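Local coordinates for Endonuclease/exonuclease/phosphatase domain-containing protein (Enterococcus faecalis, PDB 3L1W) that is of unknown function but belongs to the DNase I-like endonuclease/exonuclease/phosphatase family and may act as a 3'-5' RNA exonuclease, at residues V8-E13 / P46-D51; E64-G69 / G107-A112; Q184-L189 / D215-K220; N188-Y193 / W222-T227. All blocks are in the same frame, centred on the assembly; numbering follows the deposited sequence.

Contact 1. Residues V8-E13 / P46-D51; sequences VRVDTE and PNQVRD
Gln48 reaches out from the first turn of helix 46-55 and lays its amide against the backbone of Arg9 and Asp11. This is the close-packed half of the contact. NE2 donates to Arg9 O over 3.0 Å, with the carbonyl oxygen close to the plane of the glutamine amide. The bond from Asp11 N to Gln48 OE1 is equally long (3.0 Å) and fairly straight, but the donor stands well above the plane of the glutamine carbonyl, 53° out of it. Around these bonds, Asp11 CB rests 3.6 Å from Gln48 OE1, while Val8 CG2 approaches NE2 at 4.2 Å. OE1 also accepts from Arg45 N, and the partner of NE2, Arg9 O, also takes a bond from Arg23 NH2 of helix 20-34.

The other half is more open and includes a water. Asn47 CG sits between its own backbone N and carbonyl carbon (chi1 66°), which brings ND2 to 2.9 Å from Asp11 OD2, on the anti side of that oxygen. The two side chains cross at about a right angle, although their flat ends are only 32° apart in plane. Water 1 donates to Asn47 OD1 at 2.8 Å and, over a longer 3.3 Å, to Asp11 OD2, bridging the same pair. Asp11 OD1 has a weak bond to Trp20 N.

Two neutral amides thus fasten the loop that follows the first strand of this DNase I-like fold to the start of helix 46-55. The Gln48 amide donates to one backbone group and accepts from another, and the Asp11 carboxylate, gripped by Asn47 and water, is probably stabilised as an anion.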
# COMPACT_ATOMS: atom_id res chain seq x y z
N VAL A 8 -1.99 -11.63 -12.89
CA VAL A 8 -3.35 -11.42 -12.41
C VAL A 8 -4.24 -12.64 -12.48
O VAL A 8 -5.43 -12.55 -12.16
CB VAL A 8 -4.04 -10.21 -13.10
CG1 VAL A 8 -3.26 -8.93 -12.83
CG2 VAL A 8 -4.23 -10.47 -14.61
N ARG A 9 -3.66 -13.78 -12.88
CA ARG A 9 -4.35 -15.07 -13.03
C ARG A 9 -5.32 -15.12 -14.22
O ARG A 9 -6.31 -14.38 -14.29
CB ARG A 9 -5.05 -15.50 -11.73
CG ARG A 9 -5.95 -16.73 -11.85
CD ARG A 9 -5.18 -18.03 -12.09
NE ARG A 9 -6.08 -19.17 -11.90
CZ ARG A 9 -5.73 -20.44 -12.07
NH1 ARG A 9 -4.50 -20.75 -12.44
NH2 ARG A 9 -6.63 -21.41 -11.87
N VAL A 10 -5.02 -16.00 -15.16
CA VAL A 10 -5.80 -16.10 -16.39
C VAL A 10 -7.26 -16.41 -16.05
O VAL A 10 -7.54 -17.12 -15.09
CB VAL A 10 -5.20 -17.19 -17.33
CG1 VAL A 10 -5.45 -18.58 -16.77
CG2 VAL A 10 -5.78 -17.07 -18.73
N ASP A 11 -8.18 -15.84 -16.82
CA ASP A 11 -9.59 -16.15 -16.67
C ASP A 11 -9.80 -17.62 -17.00
O ASP A 11 -9.52 -18.06 -18.12
CB ASP A 11 -10.41 -15.26 -17.60
CG ASP A 11 -11.91 -15.37 -17.37
OD1 ASP A 11 -12.33 -15.94 -16.34
OD2 ASP A 11 -12.67 -14.87 -18.24
N THR A 12 -10.27 -18.39 -16.02
CA THR A 12 -10.53 -19.81 -16.23
C THR A 12 -11.69 -20.30 -15.37
O THR A 12 -11.83 -19.89 -14.21
CB THR A 12 -9.28 -20.67 -15.95
OG1 THR A 12 -9.62 -22.06 -16.07
CG2 THR A 12 -8.74 -20.40 -14.55
N GLU A 13 -12.52 -21.17 -15.92
CA GLU A 13 -13.67 -21.67 -15.18
C GLU A 13 -13.23 -22.59 -14.05
O GLU A 13 -14.00 -22.88 -13.14
CB GLU A 13 -14.68 -22.34 -16.11
CG GLU A 13 -15.43 -21.35 -16.98
CD GLU A 13 -16.48 -22.00 -17.84
OE1 GLU A 13 -16.60 -23.25 -17.80
OE2 GLU A 13 -17.19 -21.27 -18.56
N PRO A 46 -8.20 -11.76 -23.85
CA PRO A 46 -8.67 -10.48 -24.40
C PRO A 46 -9.70 -9.77 -23.53
O PRO A 46 -9.66 -8.54 -23.42
CB PRO A 46 -9.28 -10.89 -25.74
CG PRO A 46 -8.45 -12.07 -26.15
CD PRO A 46 -8.18 -12.83 -24.87
N ASN A 47 -10.60 -10.52 -22.90
CA ASN A 47 -11.58 -9.89 -22.03
C ASN A 47 -10.94 -9.20 -20.83
O ASN A 47 -11.39 -8.15 -20.39
CB ASN A 47 -12.65 -10.90 -21.59
CG ASN A 47 -12.10 -11.99 -20.70
OD1 ASN A 47 -11.06 -12.58 -20.99
ND2 ASN A 47 -12.79 -12.26 -19.60
N GLN A 48 -9.87 -9.80 -20.31
CA GLN A 48 -9.15 -9.21 -19.18
C GLN A 48 -8.41 -7.95 -19.61
O GLN A 48 -8.35 -6.97 -18.88
CB GLN A 48 -8.17 -10.24 -18.60
CG GLN A 48 -8.88 -11.49 -18.10
CD GLN A 48 -7.90 -12.55 -17.61
OE1 GLN A 48 -7.48 -13.41 -18.38
NE2 GLN A 48 -7.54 -12.49 -16.33
N VAL A 49 -7.86 -7.96 -20.82
CA VAL A 49 -7.22 -6.76 -21.35
C VAL A 49 -8.26 -5.64 -21.48
O VAL A 49 -8.02 -4.50 -21.07
CB VAL A 49 -6.56 -7.03 -22.71
CG1 VAL A 49 -6.02 -5.73 -23.32
CG2 VAL A 49 -5.44 -8.05 -22.55
N ARG A 50 -9.43 -5.97 -22.03
CA ARG A 50 -10.51 -4.99 -22.15
C ARG A 50 -10.87 -4.41 -20.79
O ARG A 50 -11.06 -3.20 -20.65
CB ARG A 50 -11.75 -5.60 -22.80
CG ARG A 50 -11.63 -5.89 -24.29
CD ARG A 50 -13.01 -6.08 -24.93
NE ARG A 50 -13.71 -7.26 -24.43
CZ ARG A 50 -14.54 -7.27 -23.39
NH1 ARG A 50 -14.76 -6.15 -22.71
NH2 ARG A 50 -15.14 -8.40 -23.01
N ASP A 51 -10.96 -5.27 -19.77
CA ASP A 51 -11.28 -4.83 -18.42
C ASP A 51 -10.18 -3.94 -17.83
O ASP A 51 -10.48 -2.94 -17.16
CB ASP A 51 -11.55 -6.02 -17.49
CG ASP A 51 -12.89 -6.69 -17.77
OD1 ASP A 51 -13.80 -6.02 -18.31
OD2 ASP A 51 -13.04 -7.88 -17.43
O HOH W 1 -11.55 -15.34 -21.28

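Contact 2. Residues E64-G69 / G107-A112; sequences EREGDG and GCPRIA
Arg65 stretches its aliphatic chain across the carbonyl of Pro109, with CD 3.2 Å from Pro109 O. Its CG lies between the backbone N and the carbonyl carbon (chi1 70°), and from there the chain runs extended to NE, so that methylene after methylene passes the same oxygen. At the base of the chain, Ile111 CG2 packs 3.8 Å from Arg65 CA, and Ile111 CD1 comes within 3.9 Å of Glu64 N. Pro109 CB meets Arg65 O at 3.5 Å, an oxygen that also accepts from Trp92 NE1 of strand 83-92.

Arg65 is modelled in two conformers; the contacts are those of one, and its guanidinium contacts are therefore tentative. In this conformer Cys108 SG lies over one face, 3.6 Å from NH2. The same NH2 stands above the centre of the Arg110 guanidinium, 3.8 Å from its CZ, with the two planes 77° apart. Arg110 is held by a salt bridge from NE to Asp134, while Arg65 NH1 forms a long, weak ion pair with Glu72.

Glu64 turns inward on its own loop: OE1 accepts from Glu66 N at 2.9 Å and also from Gly71 N, and OE2 has weak bonds to Gly67 N and Gly69 N. These bonds brace the loop between strands 59-64 and 73-78, which rests against the run leading into strand 111-119. The contact thus links the two sheets of the DNase I-like fold.

Across the interface there is no hydrogen bond, and nothing from the 64-69 loop bonds to the buried Pro109 O. Adhesion therefore comes from van der Waals contact; if the modelled conformer holds, the cost of two close arginine charges is probably eased by Asp134.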
# COMPACT_ATOMS: atom_id res chain seq x y z
N GLU A 64 -0.62 -10.97 -27.52
CA GLU A 64 -1.02 -12.29 -27.05
C GLU A 64 -0.30 -13.40 -27.80
O GLU A 64 0.28 -13.17 -28.86
CB GLU A 64 -2.55 -12.45 -27.04
CG GLU A 64 -3.22 -12.13 -28.35
CD GLU A 64 -2.95 -13.17 -29.40
OE1 GLU A 64 -3.21 -14.36 -29.12
OE2 GLU A 64 -2.49 -12.81 -30.50
N ARG A 65 -0.33 -14.60 -27.23
CA ARG A 65 0.60 -15.64 -27.65
C ARG A 65 0.13 -16.48 -28.84
O ARG A 65 0.93 -17.18 -29.46
CB ARG A 65 0.98 -16.53 -26.47
CG ARG A 65 -0.13 -17.43 -25.97
CD ARG A 65 0.22 -18.07 -24.63
NE ARG A 65 -0.71 -19.14 -24.30
CZ ARG A 65 -0.66 -19.87 -23.20
NH1 ARG A 65 -1.56 -20.83 -23.00
NH2 ARG A 65 0.28 -19.66 -22.29
N GLU A 66 -1.15 -16.39 -29.20
CA GLU A 66 -1.64 -17.18 -30.33
C GLU A 66 -1.42 -16.50 -31.66
O GLU A 66 -1.26 -17.16 -32.69
CB GLU A 66 -3.12 -17.55 -30.15
CG GLU A 66 -3.40 -18.43 -28.94
CD GLU A 66 -2.64 -19.75 -28.98
OE1 GLU A 66 -2.42 -20.28 -30.09
OE2 GLU A 66 -2.26 -20.26 -27.90
N GLY A 67 -1.38 -15.17 -31.66
CA GLY A 67 -1.18 -14.41 -32.88
C GLY A 67 -2.48 -13.96 -33.51
O GLY A 67 -2.52 -12.95 -34.21
N ASP A 68 -3.56 -14.71 -33.26
CA ASP A 68 -4.88 -14.36 -33.79
C ASP A 68 -5.61 -13.36 -32.89
O ASP A 68 -6.81 -13.15 -33.03
CB ASP A 68 -5.73 -15.63 -33.98
CG ASP A 68 -5.93 -16.41 -32.69
OD1 ASP A 68 -5.64 -15.86 -31.61
OD2 ASP A 68 -6.37 -17.57 -32.76
N GLY A 69 -4.87 -12.76 -31.96
CA GLY A 69 -5.42 -11.77 -31.04
C GLY A 69 -6.45 -12.34 -30.07
O GLY A 69 -7.10 -11.60 -29.35
N GLY A 107 5.82 -26.18 -23.63
CA GLY A 107 4.52 -26.81 -23.77
C GLY A 107 3.48 -25.99 -24.51
O GLY A 107 2.38 -26.46 -24.78
N CYS A 108 3.83 -24.75 -24.85
CA CYS A 108 2.88 -23.86 -25.50
C CYS A 108 3.60 -22.63 -26.03
O CYS A 108 4.73 -22.35 -25.62
CB CYS A 108 1.79 -23.44 -24.51
SG CYS A 108 2.39 -22.40 -23.14
N PRO A 109 2.96 -21.89 -26.94
CA PRO A 109 3.57 -20.63 -27.38
C PRO A 109 3.73 -19.70 -26.19
O PRO A 109 2.85 -19.67 -25.31
CB PRO A 109 2.55 -20.07 -28.38
CG PRO A 109 1.72 -21.24 -28.78
CD PRO A 109 1.65 -22.11 -27.57
N ARG A 110 4.85 -19.00 -26.13
CA ARG A 110 5.09 -18.00 -25.10
C ARG A 110 5.63 -16.78 -25.79
O ARG A 110 6.36 -16.89 -26.78
CB ARG A 110 6.12 -18.49 -24.08
CG ARG A 110 5.68 -19.66 -23.25
CD ARG A 110 4.86 -19.22 -22.06
NE ARG A 110 4.30 -20.37 -21.36
CZ ARG A 110 3.51 -20.29 -20.30
NH1 ARG A 110 3.21 -19.10 -19.80
NH2 ARG A 110 3.04 -21.39 -19.73
N ILE A 111 5.27 -15.61 -25.29
CA ILE A 111 5.81 -14.39 -25.87
C ILE A 111 6.51 -13.56 -24.81
O ILE A 111 6.31 -13.75 -23.61
CB ILE A 111 4.73 -13.53 -26.53
CG1 ILE A 111 3.66 -13.12 -25.52
CG2 ILE A 111 4.10 -14.27 -27.73
CD1 ILE A 111 2.86 -11.90 -25.95
N ALA A 112 7.35 -12.65 -25.28
CA ALA A 112 7.80 -11.55 -24.44
C ALA A 112 7.27 -10.27 -25.06
O ALA A 112 7.22 -10.13 -26.29
CB ALA A 112 9.31 -11.51 -24.34

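Contact 3. Residues Q184-L189 / D215-K220; sequences QDSKNL and DYIYVK
Ser186 doubles its hold on Ile217 O. Its backbone N donates over 3.0 Å, nearly along the C=O axis, and its hydroxyl OG, placed between the backbone N and carbonyl carbon (chi1 64°), donates to the same oxygen over 2.8 Å from a tilted approach. Two residues back along the strand, Gln184 and Val219 form an antiparallel hydrogen-bonded pair, both of whose bonds are nearly straight; between them and Ser186, Asp185 and Tyr218 make a non-hydrogen-bonded pair, beyond which the chain leaves the sheet in a 3-10 turn.

Asp185 starts that turn. Its OD1 accepts from Lys187 N in an Asx turn, while OD2 offers its syn lone pair to Lys187 NZ in a 2.9 Å salt bridge. Both groups are also tied to strand 215-220 through water: water 2 joins Asp185 OD1 to Ile217 N, and water 3 joins Lys187 NZ to Asp215 O.

Tyr216 lies against this ion pair. Asp185 OD2 is at the edge of its ring, near the plane and 3.6 Å from Tyr216 CD1, and Lys187 NZ approaches Tyr216 CE1 at 3.4 Å. Separately, Tyr218 CE1 touches Asp185 CB at 3.8 Å. On the other face of the sheet, Leu189 CD1 slides past Val219 CG2 at 4.1 Å.

Strand 184-185 forms one margin of its six-stranded sheet, and strand 215-220 is hydrogen-bonded on its far side to strand 161-164. Tyr218 OH reaches His176 of helix 174-179, whereas Ile217 packs on Leu245 and Ala247 of strand 245-251 and Ser186 on strand 222-229, where the two sheets of the DNase I-like sandwich meet.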
# COMPACT_ATOMS: atom_id res chain seq x y z
N GLN A 184 20.67 -7.59 -11.68
CA GLN A 184 20.61 -7.86 -10.25
C GLN A 184 19.16 -7.98 -9.79
O GLN A 184 18.30 -7.24 -10.26
CB GLN A 184 21.29 -6.75 -9.46
CG GLN A 184 22.76 -6.60 -9.72
CD GLN A 184 23.39 -5.57 -8.80
OE1 GLN A 184 23.14 -4.37 -8.94
NE2 GLN A 184 24.21 -6.03 -7.86
N ASP A 185 18.90 -8.90 -8.86
CA ASP A 185 17.58 -9.03 -8.26
C ASP A 185 17.33 -7.85 -7.32
O ASP A 185 17.98 -7.73 -6.28
CB ASP A 185 17.47 -10.36 -7.51
CG ASP A 185 16.09 -10.59 -6.92
OD1 ASP A 185 15.28 -9.64 -6.89
OD2 ASP A 185 15.83 -11.72 -6.46
N SER A 186 16.40 -6.99 -7.69
CA SER A 186 16.14 -5.76 -6.93
C SER A 186 15.82 -5.98 -5.45
O SER A 186 16.14 -5.13 -4.62
CB SER A 186 15.01 -4.97 -7.59
OG SER A 186 13.79 -5.69 -7.55
N LYS A 187 15.20 -7.10 -5.10
CA LYS A 187 14.74 -7.28 -3.72
C LYS A 187 15.88 -7.55 -2.73
O LYS A 187 15.66 -7.52 -1.52
CB LYS A 187 13.64 -8.35 -3.62
CG LYS A 187 14.09 -9.80 -3.79
CD LYS A 187 12.96 -10.76 -3.38
CE LYS A 187 13.32 -12.23 -3.62
NZ LYS A 187 13.47 -12.58 -5.07
N ASN A 188 17.08 -7.80 -3.25
CA ASN A 188 18.25 -7.98 -2.38
C ASN A 188 19.11 -6.71 -2.29
O ASN A 188 20.14 -6.70 -1.62
CB ASN A 188 19.12 -9.14 -2.86
CG ASN A 188 18.41 -10.48 -2.75
OD1 ASN A 188 17.55 -10.66 -1.90
ND2 ASN A 188 18.78 -11.42 -3.62
N LEU A 189 18.68 -5.66 -2.97
CA LEU A 189 19.48 -4.44 -3.10
C LEU A 189 19.13 -3.35 -2.11
O LEU A 189 19.92 -2.42 -1.89
CB LEU A 189 19.39 -3.89 -4.52
CG LEU A 189 20.00 -4.74 -5.62
CD1 LEU A 189 19.93 -3.98 -6.92
CD2 LEU A 189 21.44 -5.13 -5.28
N ASP A 215 8.05 -14.64 -8.97
CA ASP A 215 8.00 -13.34 -9.65
C ASP A 215 9.20 -12.52 -9.24
O ASP A 215 9.59 -12.55 -8.08
CB ASP A 215 6.72 -12.60 -9.28
CG ASP A 215 5.48 -13.37 -9.64
OD1 ASP A 215 5.17 -13.45 -10.84
OD2 ASP A 215 4.82 -13.91 -8.73
N TYR A 216 9.77 -11.77 -10.19
CA TYR A 216 11.02 -11.04 -9.98
C TYR A 216 11.03 -9.70 -10.70
O TYR A 216 10.41 -9.53 -11.75
CB TYR A 216 12.21 -11.86 -10.50
CG TYR A 216 12.45 -13.12 -9.70
CD1 TYR A 216 13.44 -13.16 -8.72
CD2 TYR A 216 11.68 -14.25 -9.91
CE1 TYR A 216 13.65 -14.31 -7.98
CE2 TYR A 216 11.87 -15.39 -9.16
CZ TYR A 216 12.86 -15.42 -8.21
OH TYR A 216 13.06 -16.56 -7.47
N ILE A 217 11.77 -8.76 -10.11
CA ILE A 217 12.10 -7.52 -10.78
C ILE A 217 13.62 -7.45 -10.83
O ILE A 217 14.28 -7.20 -9.82
CB ILE A 217 11.51 -6.29 -10.07
CG1 ILE A 217 9.98 -6.35 -10.10
CG2 ILE A 217 12.01 -4.99 -10.71
CD1 ILE A 217 9.31 -5.16 -9.37
N TYR A 218 14.17 -7.70 -12.02
CA TYR A 218 15.61 -7.66 -12.24
C TYR A 218 15.98 -6.32 -12.86
O TYR A 218 15.28 -5.81 -13.74
CB TYR A 218 16.05 -8.81 -13.16
CG TYR A 218 16.36 -10.10 -12.44
CD1 TYR A 218 17.58 -10.27 -11.80
CD2 TYR A 218 15.45 -11.16 -12.42
CE1 TYR A 218 17.89 -11.46 -11.14
CE2 TYR A 218 15.75 -12.35 -11.76
CZ TYR A 218 16.97 -12.49 -11.13
OH TYR A 218 17.29 -13.66 -10.48
N VAL A 219 17.10 -5.75 -12.42
CA VAL A 219 17.49 -4.43 -12.89
C VAL A 219 18.90 -4.39 -13.46
O VAL A 219 19.79 -5.11 -13.01
CB VAL A 219 17.35 -3.37 -11.77
CG1 VAL A 219 15.90 -3.32 -11.26
CG2 VAL A 219 18.31 -3.65 -10.63
N LYS A 220 19.07 -3.55 -14.48
CA LYS A 220 20.39 -3.22 -15.01
C LYS A 220 20.43 -1.73 -15.25
O LYS A 220 19.63 -1.20 -16.02
CB LYS A 220 20.68 -3.99 -16.30
CG LYS A 220 21.90 -3.47 -17.09
CD LYS A 220 21.85 -3.96 -18.52
CE LYS A 220 22.82 -3.21 -19.43
NZ LYS A 220 22.32 -1.86 -19.80
O HOH W 2 12.60 -9.34 -7.44
O HOH W 3 11.27 -11.50 -6.24

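Contact 4. Residues N188-Y193 / W222-T227; sequences NLATHY and WQVQQT
His192 and Thr227 face each other as a parallel bridge pair, and the histidine leads its ring to the threonine hydroxyl. Starting at the root, His192 CB lies 3.5 Å from Thr227 OG1. CG keeps that distance, held anti to the backbone N (chi1 -178°). The contact tightens at ND1, which shares a 2.7 Å hydrogen bond with Thr227 OG1 lying near the ring plane; either atom could be the donor. Beyond it CE1 draws back to 3.8 Å from OG1, and at the tip NE2 bonds to Pro195 O.

Backbone bonds flank this pair, Thr227 N to Thr191 O (3.1 Å) and Tyr193 N to Thr227 O (2.9 Å). They add strand 191-193 in parallel to strand 222-229 as the last strand of the seven-stranded sheet, one of the two layers of the DNase I-like fold.

Earlier in the segment, Ala190 CB sits 3.6 Å from Val224 O, and Leu189 CD1 meets Val224 CG2 at 3.8 Å, the two side chains of Leu189 and Val224 crossing at about a right angle. At the other end Tyr193 turns to the second subunit, where its ring stacks on Phe33 and its OH bonds to Asp232 of that chain.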
# COMPACT_ATOMS: atom_id res chain seq x y z
N ASN A 188 17.08 -7.80 -3.25
CA ASN A 188 18.25 -7.98 -2.38
C ASN A 188 19.11 -6.71 -2.29
O ASN A 188 20.14 -6.70 -1.62
CB ASN A 188 19.12 -9.14 -2.86
CG ASN A 188 18.41 -10.48 -2.75
OD1 ASN A 188 17.55 -10.66 -1.90
ND2 ASN A 188 18.78 -11.42 -3.62
N LEU A 189 18.68 -5.66 -2.97
CA LEU A 189 19.48 -4.44 -3.10
C LEU A 189 19.13 -3.35 -2.11
O LEU A 189 19.92 -2.42 -1.89
CB LEU A 189 19.39 -3.89 -4.52
CG LEU A 189 20.00 -4.74 -5.62
CD1 LEU A 189 19.93 -3.98 -6.92
CD2 LEU A 189 21.44 -5.13 -5.28
N ALA A 190 17.96 -3.45 -1.50
CA ALA A 190 17.53 -2.43 -0.54
C ALA A 190 16.61 -3.07 0.47
O ALA A 190 16.63 -4.29 0.65
CB ALA A 190 16.83 -1.28 -1.27
N THR A 191 15.81 -2.26 1.16
CA THR A 191 14.85 -2.78 2.10
C THR A 191 13.66 -3.39 1.36
O THR A 191 13.17 -2.82 0.38
CB THR A 191 14.35 -1.68 3.05
OG1 THR A 191 15.47 -0.98 3.61
CG2 THR A 191 13.51 -2.28 4.18
N HIS A 192 13.23 -4.57 1.80
CA HIS A 192 12.07 -5.25 1.20
C HIS A 192 10.92 -5.34 2.19
O HIS A 192 11.10 -5.81 3.31
CB HIS A 192 12.43 -6.65 0.73
CG HIS A 192 11.29 -7.36 0.05
ND1 HIS A 192 10.91 -7.08 -1.24
CD2 HIS A 192 10.43 -8.30 0.51
CE1 HIS A 192 9.88 -7.84 -1.56
NE2 HIS A 192 9.56 -8.58 -0.52
N TYR A 193 9.74 -4.89 1.77
CA TYR A 193 8.56 -4.87 2.63
C TYR A 193 7.64 -6.00 2.20
O TYR A 193 7.42 -6.20 1.01
CB TYR A 193 7.85 -3.52 2.53
CG TYR A 193 6.61 -3.40 3.41
CD1 TYR A 193 6.72 -3.44 4.79
CD2 TYR A 193 5.35 -3.22 2.85
CE1 TYR A 193 5.60 -3.33 5.60
CE2 TYR A 193 4.22 -3.11 3.65
CZ TYR A 193 4.35 -3.16 5.02
OH TYR A 193 3.25 -3.07 5.85
N TRP A 222 20.16 0.67 -12.74
CA TRP A 222 19.25 1.36 -11.82
C TRP A 222 19.73 1.32 -10.38
O TRP A 222 20.34 0.35 -9.95
CB TRP A 222 17.86 0.73 -11.85
CG TRP A 222 17.18 0.78 -13.17
CD1 TRP A 222 17.25 -0.16 -14.16
CD2 TRP A 222 16.33 1.82 -13.65
NE1 TRP A 222 16.50 0.24 -15.23
CE2 TRP A 222 15.91 1.44 -14.95
CE3 TRP A 222 15.87 3.02 -13.11
CZ2 TRP A 222 15.07 2.24 -15.72
CZ3 TRP A 222 15.03 3.81 -13.88
CH2 TRP A 222 14.64 3.41 -15.17
N GLN A 223 19.43 2.39 -9.65
CA GLN A 223 19.55 2.37 -8.20
C GLN A 223 18.21 1.93 -7.64
O GLN A 223 17.17 2.48 -8.01
CB GLN A 223 19.87 3.76 -7.66
CG GLN A 223 20.01 3.78 -6.14
CD GLN A 223 20.21 5.17 -5.56
OE1 GLN A 223 19.99 6.18 -6.23
NE2 GLN A 223 20.64 5.23 -4.31
N VAL A 224 18.22 0.95 -6.75
CA VAL A 224 16.98 0.49 -6.12
C VAL A 224 16.83 1.10 -4.72
O VAL A 224 17.74 1.01 -3.89
CB VAL A 224 16.95 -1.03 -6.03
CG1 VAL A 224 15.67 -1.50 -5.32
CG2 VAL A 224 17.03 -1.62 -7.43
N GLN A 225 15.68 1.73 -4.48
CA GLN A 225 15.39 2.40 -3.21
C GLN A 225 14.64 1.51 -2.23
O GLN A 225 14.80 1.63 -1.01
CB GLN A 225 14.56 3.66 -3.44
CG GLN A 225 15.37 4.87 -3.86
CD GLN A 225 15.71 4.84 -5.32
OE1 GLN A 225 16.88 4.80 -5.69
NE2 GLN A 225 14.68 4.86 -6.16
N GLN A 226 13.82 0.63 -2.78
CA GLN A 226 13.08 -0.33 -1.98
C GLN A 226 12.22 -1.22 -2.87
O GLN A 226 12.02 -0.95 -4.05
CB GLN A 226 12.20 0.38 -0.96
CG GLN A 226 11.17 1.28 -1.58
CD GLN A 226 10.18 1.78 -0.56
OE1 GLN A 226 9.08 1.24 -0.44
NE2 GLN A 226 10.56 2.80 0.19
N THR A 227 11.79 -2.34 -2.30
CA THR A 227 10.92 -3.27 -3.00
C THR A 227 9.84 -3.71 -2.03
O THR A 227 9.99 -3.56 -0.82
CB THR A 227 11.69 -4.51 -3.52
OG1 THR A 227 12.38 -5.13 -2.43
CG2 THR A 227 12.72 -4.11 -4.59
O HOH W 4 15.15 -4.08 -2.08

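In the fold
Contact 3 is the buried one and contact 4 lies at the surface, while contacts 1 and 2 are partly buried. Contacts 3 and 4 share Asn188 and Leu189 and touch, with centres 8 Å apart: the chain leaves one sheet at 184-185 and joins the other at 191-193, so both rest on strand hydrogen bonding at a sheet margin. Contacts 1 and 2 lie on the opposite side of the chain's centre and meet where Pro46 CG approaches Gly69 O at 3.5 Å. There a loop meets a helix through side-chain amides in contact 1, and a loop meets the lead-in to a strand by non-bonded packing in contact 2. Contact 4 alone reaches the second subunit.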